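Local coordinates for protein interferon alpha/beta receptor 1 (Mus musculus, PDB 3WCY) that pairs with IFNAR2 to form the heterodimeric cell-surface receptor for type I interferons, whose binding switches on JAK-STAT signalling, at residues A[111-123]-A[158-172]. Residues are numbered along the deposited sequence; the frame is centred on the assembly and turned at random.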
loop_
_atom_site.group_PDB
_atom_site.type_symbol
_atom_site.label_atom_id
_atom_site.label_comp_id
_atom_site.label_asym_id
_atom_site.label_seq_id
_atom_site.Cartn_x
_atom_site.Cartn_y
_atom_site.Cartn_z
ATOM N N ALA A 111 -7.826 -11.732 21.906
ATOM C CA ALA A 111 -6.677 -12.616 22.157
ATOM C C ALA A 111 -6.883 -14.080 21.781
ATOM O O ALA A 111 -8.017 -14.560 21.738
ATOM C CB ALA A 111 -6.216 -12.507 23.599
ATOM N N GLU A 112 -5.765 -14.781 21.512
ATOM C CA GLU A 112 -5.713 -16.195 21.138
ATOM C C GLU A 112 -4.635 -16.858 22.044
ATOM O O GLU A 112 -4.403 -16.359 23.145
ATOM C CB GLU A 112 -5.311 -16.336 19.651
ATOM C CG GLU A 112 -6.260 -15.647 18.676
ATOM C CD GLU A 112 -6.017 -15.872 17.193
ATOM O OE1 GLU A 112 -4.843 -15.812 16.761
ATOM O OE2 GLU A 112 -7.012 -16.050 16.454
ATOM N N ASP A 113 -4.012 -17.983 21.621
ATOM C CA ASP A 113 -3.045 -18.711 22.456
ATOM C C ASP A 113 -1.726 -17.938 22.473
ATOM O O ASP A 113 -1.295 -17.467 23.526
ATOM C CB ASP A 113 -2.756 -20.129 21.912
ATOM C CG ASP A 113 -3.948 -21.005 21.614
ATOM O OD1 ASP A 113 -4.754 -21.248 22.538
ATOM O OD2 ASP A 113 -4.021 -21.537 20.486
ATOM N N LYS A 114 -1.093 -17.822 21.284
ATOM C CA LYS A 114 0.208 -17.187 21.056
ATOM C C LYS A 114 0.090 -15.854 20.291
ATOM O O LYS A 114 1.095 -15.350 19.774
ATOM C CB LYS A 114 1.143 -18.168 20.301
ATOM C CG LYS A 114 1.324 -19.538 20.972
ATOM C CD LYS A 114 1.897 -20.575 20.003
ATOM C CE LYS A 114 2.009 -21.958 20.610
ATOM N NZ LYS A 114 0.686 -22.627 20.755
ATOM N N ALA A 115 -1.129 -15.277 20.225
ATOM C CA ALA A 115 -1.353 -14.031 19.491
ATOM C C ALA A 115 -2.409 -13.086 20.074
ATOM O O ALA A 115 -3.292 -13.510 20.830
ATOM C CB ALA A 115 -1.682 -14.335 18.033
ATOM N N ILE A 116 -2.302 -11.793 19.689
ATOM C CA ILE A 116 -3.233 -10.709 20.012
ATOM C C ILE A 116 -3.579 -9.946 18.718
ATOM O O ILE A 116 -2.682 -9.532 17.970
ATOM C CB ILE A 116 -2.747 -9.793 21.178
ATOM C CG1 ILE A 116 -2.999 -10.486 22.540
ATOM C CG2 ILE A 116 -3.430 -8.405 21.144
ATOM C CD1 ILE A 116 -2.111 -10.047 23.679
ATOM N N LEU A 117 -4.891 -9.803 18.459
ATOM C CA LEU A 117 -5.446 -9.090 17.313
ATOM C C LEU A 117 -5.788 -7.662 17.750
ATOM O O LEU A 117 -6.571 -7.475 18.686
ATOM C CB LEU A 117 -6.705 -9.806 16.787
ATOM C CG LEU A 117 -6.503 -11.195 16.185
ATOM C CD1 LEU A 117 -7.043 -12.268 17.107
ATOM C CD2 LEU A 117 -7.156 -11.293 14.820
ATOM N N VAL A 118 -5.160 -6.661 17.108
ATOM C CA VAL A 118 -5.383 -5.240 17.392
ATOM C C VAL A 118 -6.242 -4.644 16.271
ATOM O O VAL A 118 -5.753 -4.426 15.157
ATOM C CB VAL A 118 -4.065 -4.456 17.625
ATOM C CG1 VAL A 118 -4.339 -2.976 17.849
ATOM C CG2 VAL A 118 -3.285 -5.029 18.801
ATOM N N HIS A 119 -7.537 -4.435 16.565
ATOM C CA HIS A 119 -8.508 -3.883 15.629
ATOM C C HIS A 119 -8.470 -2.363 15.732
ATOM O O HIS A 119 -8.969 -1.782 16.703
ATOM C CB HIS A 119 -9.910 -4.453 15.887
ATOM C CG HIS A 119 -9.956 -5.952 15.880
ATOM N ND1 HIS A 119 -10.173 -6.661 14.715
ATOM C CD2 HIS A 119 -9.795 -6.830 16.899
ATOM C CE1 HIS A 119 -10.126 -7.939 15.057
ATOM N NE2 HIS A 119 -9.912 -8.090 16.361
ATOM N N ILE A 120 -7.802 -1.729 14.759
ATOM C CA ILE A 120 -7.642 -0.281 14.712
ATOM C C ILE A 120 -8.733 0.354 13.855
ATOM O O ILE A 120 -8.953 -0.046 12.709
ATOM C CB ILE A 120 -6.222 0.145 14.227
ATOM C CG1 ILE A 120 -5.104 -0.680 14.879
ATOM C CG2 ILE A 120 -5.985 1.639 14.433
ATOM C CD1 ILE A 120 -3.983 -1.016 13.958
ATOM N N SER A 121 -9.403 1.355 14.420
ATOM C CA SER A 121 -10.389 2.170 13.727
ATOM C C SER A 121 -9.710 3.542 13.519
ATOM O O SER A 121 -9.122 4.067 14.473
ATOM C CB SER A 121 -11.659 2.301 14.557
ATOM O OG SER A 121 -12.792 2.413 13.713
ATOM N N PRO A 122 -9.697 4.099 12.279
ATOM C CA PRO A 122 -9.012 5.384 12.052
ATOM C C PRO A 122 -9.679 6.576 12.751
ATOM O O PRO A 122 -10.870 6.480 13.064
ATOM C CB PRO A 122 -9.057 5.532 10.529
ATOM C CG PRO A 122 -10.254 4.771 10.115
ATOM C CD PRO A 122 -10.327 3.601 11.039
ATOM N N PRO A 123 -8.955 7.704 13.004
ATOM C CA PRO A 123 -9.600 8.871 13.644
ATOM C C PRO A 123 -10.826 9.378 12.854
ATOM O O PRO A 123 -10.701 9.731 11.676
ATOM C CB PRO A 123 -8.471 9.913 13.687
ATOM C CG PRO A 123 -7.216 9.143 13.576
ATOM C CD PRO A 123 -7.535 7.982 12.704
ATOM N N TYR A 158 -2.221 -1.977 8.182
ATOM C CA TYR A 158 -3.363 -2.879 8.291
ATOM C C TYR A 158 -4.251 -2.491 9.468
ATOM O O TYR A 158 -3.744 -2.216 10.557
ATOM C CB TYR A 158 -2.883 -4.347 8.397
ATOM C CG TYR A 158 -1.932 -4.775 7.287
ATOM C CD1 TYR A 158 -0.567 -4.504 7.366
ATOM C CD2 TYR A 158 -2.395 -5.475 6.175
ATOM C CE1 TYR A 158 0.309 -4.888 6.349
ATOM C CE2 TYR A 158 -1.524 -5.886 5.166
ATOM C CZ TYR A 158 -0.172 -5.593 5.258
ATOM O OH TYR A 158 0.697 -5.985 4.265
ATOM N N TYR A 159 -5.580 -2.455 9.239
ATOM C CA TYR A 159 -6.587 -2.081 10.239
ATOM C C TYR A 159 -6.850 -3.160 11.292
ATOM O O TYR A 159 -7.597 -2.938 12.249
ATOM C CB TYR A 159 -7.860 -1.530 9.577
ATOM C CG TYR A 159 -7.646 -0.153 8.987
ATOM C CD1 TYR A 159 -7.933 0.994 9.721
ATOM C CD2 TYR A 159 -7.107 0.007 7.714
ATOM C CE1 TYR A 159 -7.716 2.265 9.190
ATOM C CE2 TYR A 159 -6.887 1.273 7.173
ATOM C CZ TYR A 159 -7.196 2.400 7.912
ATOM O OH TYR A 159 -6.976 3.643 7.369
ATOM N N VAL A 160 -6.209 -4.324 11.111
ATOM C CA VAL A 160 -6.180 -5.461 12.025
ATOM C C VAL A 160 -4.742 -5.977 11.949
ATOM O O VAL A 160 -4.315 -6.453 10.892
ATOM C CB VAL A 160 -7.217 -6.576 11.725
ATOM C CG1 VAL A 160 -7.030 -7.764 12.665
ATOM C CG2 VAL A 160 -8.647 -6.052 11.814
ATOM N N GLU A 161 -3.976 -5.815 13.032
ATOM C CA GLU A 161 -2.600 -6.289 13.048
ATOM C C GLU A 161 -2.458 -7.368 14.105
ATOM O O GLU A 161 -2.580 -7.084 15.296
ATOM C CB GLU A 161 -1.591 -5.132 13.227
ATOM C CG GLU A 161 -0.118 -5.542 13.216
ATOM C CD GLU A 161 0.425 -6.213 11.964
ATOM O OE1 GLU A 161 0.387 -5.589 10.878
ATOM O OE2 GLU A 161 0.926 -7.355 12.080
ATOM N N LYS A 162 -2.257 -8.615 13.662
ATOM C CA LYS A 162 -2.092 -9.747 14.564
ATOM C C LYS A 162 -0.649 -9.790 15.069
ATOM O O LYS A 162 0.283 -9.926 14.269
ATOM C CB LYS A 162 -2.500 -11.064 13.880
ATOM C CG LYS A 162 -2.536 -12.274 14.821
ATOM C CD LYS A 162 -3.103 -13.535 14.152
ATOM C CE LYS A 162 -2.100 -14.303 13.311
ATOM N NZ LYS A 162 -1.025 -14.926 14.134
ATOM N N ILE A 163 -0.472 -9.629 16.402
ATOM C CA ILE A 163 0.835 -9.675 17.061
ATOM C C ILE A 163 1.104 -11.135 17.450
ATOM O O ILE A 163 0.402 -11.666 18.314
ATOM C CB ILE A 163 0.946 -8.682 18.243
ATOM C CG1 ILE A 163 0.686 -7.240 17.763
ATOM C CG2 ILE A 163 2.318 -8.802 18.919
ATOM C CD1 ILE A 163 0.215 -6.283 18.827
ATOM N N PRO A 164 2.068 -11.818 16.782
ATOM C CA PRO A 164 2.297 -13.241 17.073
ATOM C C PRO A 164 3.500 -13.466 17.996
ATOM O O PRO A 164 4.043 -12.500 18.544
ATOM C CB PRO A 164 2.676 -13.794 15.700
ATOM C CG PRO A 164 3.401 -12.640 15.032
ATOM C CD PRO A 164 2.965 -11.355 15.701
ATOM N N GLU A 165 3.910 -14.753 18.154
ATOM C CA GLU A 165 5.008 -15.225 19.008
ATOM C C GLU A 165 4.863 -14.821 20.494
ATOM O O GLU A 165 5.866 -14.564 21.171
ATOM C CB GLU A 165 6.364 -14.784 18.412
ATOM C CG GLU A 165 7.311 -15.935 18.119
ATOM C CD GLU A 165 8.710 -15.511 17.709
ATOM O OE1 GLU A 165 9.471 -15.030 18.582
ATOM O OE2 GLU A 165 9.052 -15.676 16.516
ATOM N N LEU A 166 3.609 -14.768 20.990
ATOM C CA LEU A 166 3.295 -14.397 22.372
ATOM C C LEU A 166 3.170 -15.617 23.292
ATOM O O LEU A 166 2.922 -16.733 22.822
ATOM C CB LEU A 166 2.018 -13.536 22.453
ATOM C CG LEU A 166 2.018 -12.175 21.756
ATOM C CD1 LEU A 166 0.625 -11.609 21.709
ATOM C CD2 LEU A 166 2.932 -11.183 22.451
ATOM N N LEU A 167 3.350 -15.401 24.605
ATOM C CA LEU A 167 3.261 -16.467 25.599
ATOM C C LEU A 167 1.821 -16.628 26.112
ATOM O O LEU A 167 1.203 -15.634 26.507
ATOM C CB LEU A 167 4.239 -16.232 26.769
ATOM C CG LEU A 167 5.730 -16.454 26.480
ATOM C CD1 LEU A 167 6.423 -15.150 26.066
ATOM C CD2 LEU A 167 6.433 -17.038 27.690
ATOM N N PRO A 168 1.273 -17.870 26.124
ATOM C CA PRO A 168 -0.093 -18.076 26.637
ATOM C C PRO A 168 -0.248 -17.702 28.111
ATOM O O PRO A 168 0.750 -17.597 28.833
ATOM C CB PRO A 168 -0.328 -19.575 26.418
ATOM C CG PRO A 168 0.654 -19.977 25.377
ATOM C CD PRO A 168 1.861 -19.146 25.670
ATOM N N GLU A 169 -1.503 -17.468 28.548
ATOM C CA GLU A 169 -1.888 -17.086 29.921
ATOM C C GLU A 169 -0.944 -16.008 30.484
ATOM O O GLU A 169 -0.572 -16.084 31.657
ATOM C CB GLU A 169 -1.670 -18.224 30.937
ATOM C CG GLU A 169 -2.683 -19.352 30.793
ATOM C CD GLU A 169 -2.416 -20.607 31.606
ATOM O OE1 GLU A 169 -1.278 -21.125 31.552
ATOM O OE2 GLU A 169 -3.367 -21.105 32.251
ATOM N N THR A 170 -0.601 -15.042 29.637
ATOM C CA THR A 170 0.151 -13.861 30.024
ATOM C C THR A 170 -0.664 -12.635 29.624
ATOM O O THR A 170 -1.340 -12.636 28.596
ATOM C CB THR A 170 1.524 -13.809 29.334
ATOM O OG1 THR A 170 2.069 -15.131 29.249
ATOM C CG2 THR A 170 2.480 -12.920 30.113
ATOM N N THR A 171 -0.603 -11.594 30.446
ATOM C CA THR A 171 -1.413 -10.397 30.251
ATOM C C THR A 171 -0.535 -9.254 29.735
ATOM O O THR A 171 0.354 -8.788 30.446
ATOM C CB THR A 171 -2.286 -10.070 31.483
ATOM O OG1 THR A 171 -2.784 -8.736 31.356
ATOM C CG2 THR A 171 -1.540 -10.226 32.814
ATOM N N TYR A 172 -0.764 -8.840 28.475
ATOM C CA TYR A 172 -0.017 -7.767 27.811
ATOM C C TYR A 172 -0.857 -6.498 27.673
ATOM O O TYR A 172 -2.073 -6.587 27.502
ATOM C CB TYR A 172 0.442 -8.192 26.408
ATOM C CG TYR A 172 1.280 -9.450 26.333
ATOM C CD1 TYR A 172 2.671 -9.384 26.300
ATOM C CD2 TYR A 172 0.684 -10.701 26.173
ATOM C CE1 TYR A 172 3.449 -10.535 26.169
ATOM C CE2 TYR A 172 1.449 -11.858 26.040
ATOM C CZ TYR A 172 2.832 -11.771 26.042
ATOM O OH TYR A 172 3.587 -12.912 25.902
#
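Ile116 and Ile163 trade backbone bonds, Ile163 N to Ile116 O at 2.7 Å and Ile116 N to Ile163 O at 3.0 Å, in the three-stranded sheet of a fibronectin type III domain, the second of the receptor's extracellular part. Strand 116-121 is the middle strand, with 106-111 along its other edge, and 160-163 runs antiparallel to it. Val118 and Glu161 form the next hydrogen-bonded pair, though Val118 N approaches Glu161 O from above the carbonyl plane. Ile120 N, still in its strand, donates to Tyr159 O just before 160-163 (2.8 Å), and at the other end, past the paired strands, Leu166 N donates to Lys114 O (2.9 Å). Among side chains, the Glu161 carboxylate turns back to Ser156 OG, and His119 NE2 bonds Glu110, leaving its ND1 beside Val160 CG2. On the core side, Val118 CG2 meets Ile163 CD1, and Ile116 CD1 touches both Leu166 CD1 and Tyr172 CD2. The Tyr159 ring, swung beside its own backbone N (chi1 -72°), crosses Pro122 at about a right angle and packs edge-to-face with Tyr139; an alanine here would probably leave Pro122 and Tyr139 without their shared aromatic partner. Leu166 CD2 lies on one face of the Tyr172 ring, off toward its rim, and Tyr172 OH accepts Leu167 N at 2.8 Å.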